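Local coordinates for anti-sigma-E factor ChrR (Rhodobacter sphaeroides, PDB 2Z2S), which acts as an anti-sigma factor that holds the ECF sigma factor RpoE inactive, and responds to singlet oxygen through its C-terminal part, at residues S21-L26 and L119-E124; V151-F156 and R183-I188. One frame throughout, in Å; residues are numbered along the deposited sequence.

In the fold
Interaction 1 joins the two functional parts of the chain: helix 22-32 of the zinc-binding anti-sigma part meets a loop of the cupin-like domain. Interaction 2 lies wholly within that domain, where the corner at Leu152 and the strand after it meet the start of strand 187-193. The same strand reaches toward interaction 1, because its Leu190 and Ala192 touch Leu119 and Phe24. Interaction 1 is partly buried, and another protein chain borders it. It joins a carboxylate-backbone bond and a bridging water to a small apolar contact between two leucines. Interaction 2 is mostly buried and rests on backbone bonds, a sulfur-aromatic contact, apolar side chains and the long side chain of Gln153; Leu185 marks its exposed end.

Interaction 1: residues S21-L26 and L119-E124; sequences SEAFSL and LPTGGE
Glu22 OE2 takes a hydrogen bond from Gly122 N, modelled at 2.5 Å. The N-H approaches 56° out of the carboxylate plane. OE2 also accepts a backbone bond from the other protein chain, and Tyr97 OH bonds OE1. These partners fix the rotation of the carboxylate. With CG anti to the backbone N (chi1 -172°) and the rest extended, the side chain runs off the first turn of helix 22-32 to the loop. On the way its CG passes Thr121 CB at 3.9 Å. A lysine in its place would probably leave Gly122 N without its acceptor and set a positive charge beside the basic side chain of the other protein.

A water bridges the same two segments. It accepts from Ala23 N at 2.8 Å and donates to Gly122 O. It thus serves an N-H at the start of the helix. Farther along, Leu26 CD2 meets Leu119 CD1 at 4.1 Å, the side chains crossing at about a right angle. Tyr97 touches both leucines. The whole is an interdomain contact: the first turn of an anti-sigma helix packs on the loop between cupin strands 115-119 and 126-132.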
loop_
_atom_site.group_PDB
_atom_site.type_symbol
_atom_site.label_atom_id
_atom_site.label_comp_id
_atom_site.label_asym_id
_atom_site.label_seq_id
_atom_site.Cartn_x
_atom_site.Cartn_y
_atom_site.Cartn_z
ATOM N N SER B 21 -6.286 8.016 6.122
ATOM C CA SER B 21 -7.662 7.640 6.473
ATOM C C SER B 21 -8.196 6.741 5.369
ATOM O O SER B 21 -7.925 6.966 4.195
ATOM C CB SER B 21 -8.565 8.857 6.588
ATOM O OG SER B 21 -8.820 9.362 5.294
ATOM N N GLU B 22 -8.969 5.734 5.753
ATOM C CA GLU B 22 -9.505 4.753 4.813
ATOM C C GLU B 22 -9.920 5.274 3.443
ATOM O O GLU B 22 -9.631 4.659 2.414
ATOM C CB GLU B 22 -10.676 4.010 5.441
ATOM C CG GLU B 22 -11.129 2.854 4.584
ATOM C CD GLU B 22 -12.170 1.988 5.260
ATOM O OE1 GLU B 22 -12.676 1.055 4.603
ATOM O OE2 GLU B 22 -12.478 2.235 6.443
ATOM N N ALA B 23 -10.606 6.403 3.425
ATOM C CA ALA B 23 -11.041 6.979 2.161
ATOM C C ALA B 23 -9.824 7.240 1.250
ATOM O O ALA B 23 -9.693 6.649 0.171
ATOM C CB ALA B 23 -11.825 8.290 2.425
ATOM N N PHE B 24 -8.937 8.126 1.689
ATOM C CA PHE B 24 -7.756 8.443 0.906
ATOM C C PHE B 24 -6.962 7.181 0.551
ATOM O O PHE B 24 -6.496 7.044 -0.571
ATOM C CB PHE B 24 -6.879 9.463 1.654
ATOM C CG PHE B 24 -7.533 10.813 1.817
ATOM C CD1 PHE B 24 -8.123 11.442 0.732
ATOM C CD2 PHE B 24 -7.556 11.454 3.044
ATOM C CE1 PHE B 24 -8.724 12.679 0.865
ATOM C CE2 PHE B 24 -8.159 12.699 3.179
ATOM C CZ PHE B 24 -8.740 13.307 2.084
ATOM N N SER B 25 -6.818 6.259 1.497
ATOM C CA SER B 25 -6.115 5.008 1.232
ATOM C C SER B 25 -6.789 4.280 0.086
ATOM O O SER B 25 -6.148 3.585 -0.687
ATOM C CB SER B 25 -6.146 4.103 2.456
ATOM O OG SER B 25 -5.533 4.732 3.564
ATOM N N LEU B 26 -8.099 4.424 -0.019
ATOM C CA LEU B 26 -8.821 3.769 -1.094
ATOM C C LEU B 26 -8.442 4.342 -2.471
ATOM O O LEU B 26 -8.227 3.617 -3.431
ATOM C CB LEU B 26 -10.326 3.907 -0.852
ATOM C CG LEU B 26 -11.255 3.201 -1.847
ATOM C CD1 LEU B 26 -10.741 1.789 -2.113
ATOM C CD2 LEU B 26 -12.704 3.166 -1.284
ATOM N N LEU B 119 -19.323 5.557 -0.882
ATOM C CA LEU B 119 -18.728 4.291 -0.487
ATOM C C LEU B 119 -18.543 4.275 1.027
ATOM O O LEU B 119 -18.106 5.260 1.625
ATOM C CB LEU B 119 -17.393 4.091 -1.203
ATOM C CG LEU B 119 -17.510 4.121 -2.731
ATOM C CD1 LEU B 119 -16.129 4.157 -3.337
ATOM C CD2 LEU B 119 -18.273 2.910 -3.232
ATOM N N PRO B 120 -18.883 3.147 1.665
ATOM C CA PRO B 120 -18.789 2.930 3.114
ATOM C C PRO B 120 -17.348 2.815 3.635
ATOM O O PRO B 120 -16.630 1.875 3.290
ATOM C CB PRO B 120 -19.567 1.633 3.300
ATOM C CG PRO B 120 -19.124 0.849 2.068
ATOM C CD PRO B 120 -19.259 1.897 0.971
ATOM N N THR B 121 -16.933 3.751 4.478
ATOM C CA THR B 121 -15.576 3.714 5.006
ATOM C C THR B 121 -15.453 4.210 6.443
ATOM O O THR B 121 -16.290 4.959 6.932
ATOM C CB THR B 121 -14.602 4.561 4.141
ATOM O OG1 THR B 121 -15.121 5.891 3.999
ATOM C CG2 THR B 121 -14.402 3.930 2.769
ATOM N N GLY B 122 -14.387 3.778 7.108
ATOM C CA GLY B 122 -14.132 4.211 8.464
ATOM C C GLY B 122 -13.449 5.550 8.299
ATOM O O GLY B 122 -13.434 6.082 7.193
ATOM N N GLY B 123 -12.878 6.093 9.369
ATOM C CA GLY B 123 -12.219 7.384 9.271
ATOM C C GLY B 123 -13.191 8.525 9.028
ATOM O O GLY B 123 -14.387 8.311 8.840
ATOM N N GLU B 124 -12.671 9.749 9.028
ATOM C CA GLU B 124 -13.491 10.927 8.805
ATOM C C GLU B 124 -13.241 11.598 7.457
ATOM O O GLU B 124 -13.207 12.821 7.371
ATOM C CB GLU B 124 -13.264 11.914 9.919
HETATM O O HOH W 1 -12.311 7.395 5.385
#

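Interaction 2: residues V151-F156 and R183-I188; sequences VLQGAF and RGLDCI
Leu185 meets Gln153 at the exposed end of the contact. Its CD2 lies 3.9 Å from Gln153 CD, and the two side chains cross at about a right angle. At Asp186 the backbone does the touching: its O lies 3.5 Å from Gln153 CG. The Asp186 carboxylate leads away, and its OD2 has a weak hydrogen bond with Trp131 NE1.

Cys187 comes next and reaches four residues. Its CA stands 3.1 Å from Gln153 O in a CA-H...O contact. Its CB rests by Ala155 O. SG is anti to the backbone N (chi1 163°), which carries the sulfur to the Phe156 ring. It arrives at the ring edge, 76° off the normal, with SG 3.7 Å from CD1 of Phe156. Val151 CG1 adds an apolar contact to SG at 4.3 Å. The Phe156 ring also meets that of Phe163 and touches Pro179.

Ile188 closes the contact with both backbone and side chain. Its O accepts from Leu152 N at 2.7 Å, a nearly straight bond with an N-H...O angle of 165°. The same O takes a second bond from Gln153 N at 3.3 Å, in the carbonyl plane on a lone pair. Ile188 N gives a weak bond to Gln153 O. The Ile188 side chain crosses that of Gln153 at a slant, with CD1 4.1 Å from Gln153 CD.

One carbonyl thus serves two successive N-H groups where the chain turns its corner at Leu152. The edge-on sulfur, which also lies near the Ala155 carbonyl, would probably interact favourably with the slightly positive rim of the ring.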
loop_
_atom_site.group_PDB
_atom_site.type_symbol
_atom_site.label_atom_id
_atom_site.label_comp_id
_atom_site.label_asym_id
_atom_site.label_seq_id
_atom_site.Cartn_x
_atom_site.Cartn_y
_atom_site.Cartn_z
ATOM N N VAL B 151 -9.744 9.008 -12.178
ATOM C CA VAL B 151 -10.598 8.705 -13.312
ATOM C C VAL B 151 -10.531 7.210 -13.595
ATOM O O VAL B 151 -9.446 6.646 -13.742
ATOM C CB VAL B 151 -10.131 9.465 -14.557
ATOM C CG1 VAL B 151 -11.100 9.245 -15.708
ATOM C CG2 VAL B 151 -10.014 10.934 -14.237
ATOM N N LEU B 152 -11.687 6.568 -13.677
ATOM C CA LEU B 152 -11.730 5.137 -13.942
ATOM C C LEU B 152 -12.157 4.874 -15.368
ATOM O O LEU B 152 -11.914 3.796 -15.907
ATOM C CB LEU B 152 -12.701 4.455 -12.982
ATOM C CG LEU B 152 -12.366 4.653 -11.505
ATOM C CD1 LEU B 152 -13.468 4.082 -10.644
ATOM C CD2 LEU B 152 -11.040 3.983 -11.192
ATOM N N GLN B 153 -12.802 5.865 -15.972
ATOM C CA GLN B 153 -13.263 5.760 -17.349
ATOM C C GLN B 153 -13.413 7.152 -17.945
ATOM O O GLN B 153 -13.733 8.111 -17.245
ATOM C CB GLN B 153 -14.604 5.025 -17.419
ATOM C CG GLN B 153 -15.054 4.749 -18.843
ATOM C CD GLN B 153 -16.441 4.142 -18.928
ATOM O OE1 GLN B 153 -17.433 4.795 -18.611
ATOM N NE2 GLN B 153 -16.516 2.890 -19.362
ATOM N N GLY B 154 -13.184 7.260 -19.246
ATOM C CA GLY B 154 -13.294 8.557 -19.891
ATOM C C GLY B 154 -12.228 9.532 -19.416
ATOM O O GLY B 154 -11.069 9.167 -19.219
ATOM N N ALA B 155 -12.616 10.784 -19.228
ATOM C CA ALA B 155 -11.662 11.783 -18.785
ATOM C C ALA B 155 -12.348 13.119 -18.599
ATOM O O ALA B 155 -13.523 13.261 -18.915
ATOM C CB ALA B 155 -10.550 11.909 -19.802
ATOM N N PHE B 156 -11.615 14.100 -18.090
ATOM C CA PHE B 156 -12.184 15.424 -17.876
ATOM C C PHE B 156 -11.125 16.506 -17.826
ATOM O O PHE B 156 -10.008 16.277 -17.353
ATOM C CB PHE B 156 -13.012 15.460 -16.589
ATOM C CG PHE B 156 -12.207 15.310 -15.323
ATOM C CD1 PHE B 156 -12.075 14.072 -14.707
ATOM C CD2 PHE B 156 -11.631 16.421 -14.714
ATOM C CE1 PHE B 156 -11.386 13.950 -13.498
ATOM C CE2 PHE B 156 -10.939 16.310 -13.502
ATOM C CZ PHE B 156 -10.817 15.076 -12.895
ATOM N N ARG B 183 -16.114 14.645 -24.068
ATOM C CA ARG B 183 -17.234 14.053 -24.796
ATOM C C ARG B 183 -16.690 12.765 -25.411
ATOM O O ARG B 183 -15.525 12.704 -25.817
ATOM C CB ARG B 183 -17.732 14.999 -25.890
ATOM N N GLY B 184 -17.525 11.736 -25.461
ATOM C CA GLY B 184 -17.105 10.457 -26.000
ATOM C C GLY B 184 -17.727 9.425 -25.089
ATOM O O GLY B 184 -18.842 8.975 -25.338
ATOM N N LEU B 185 -17.025 9.062 -24.021
ATOM C CA LEU B 185 -17.554 8.097 -23.069
ATOM C C LEU B 185 -17.860 8.815 -21.766
ATOM O O LEU B 185 -17.423 9.945 -21.557
ATOM C CB LEU B 185 -16.546 6.969 -22.833
ATOM C CG LEU B 185 -16.866 5.650 -23.538
ATOM C CD1 LEU B 185 -15.582 4.963 -23.963
ATOM C CD2 LEU B 185 -17.694 4.760 -22.609
ATOM N N ASP B 186 -18.632 8.176 -20.898
ATOM C CA ASP B 186 -18.953 8.790 -19.625
ATOM C C ASP B 186 -17.755 8.648 -18.692
ATOM O O ASP B 186 -17.184 7.560 -18.529
ATOM C CB ASP B 186 -20.206 8.153 -19.016
ATOM C CG ASP B 186 -21.492 8.725 -19.598
ATOM O OD1 ASP B 186 -21.734 8.544 -20.813
ATOM O OD2 ASP B 186 -22.256 9.360 -18.832
ATOM N N CYS B 187 -17.373 9.776 -18.102
ATOM C CA CYS B 187 -16.243 9.850 -17.194
ATOM C C CYS B 187 -16.614 9.480 -15.771
ATOM O O CYS B 187 -17.205 10.279 -15.056
ATOM C CB CYS B 187 -15.674 11.263 -17.219
ATOM S SG CYS B 187 -14.616 11.649 -15.837
ATOM N N ILE B 188 -16.261 8.268 -15.355
ATOM C CA ILE B 188 -16.558 7.824 -14.000
ATOM C C ILE B 188 -15.307 7.999 -13.151
ATOM O O ILE B 188 -14.220 7.589 -13.547
ATOM C CB ILE B 188 -16.965 6.347 -13.971
ATOM C CG1 ILE B 188 -18.020 6.084 -15.044
ATOM C CG2 ILE B 188 -17.497 5.990 -12.598
ATOM C CD1 ILE B 188 -18.301 4.618 -15.277
#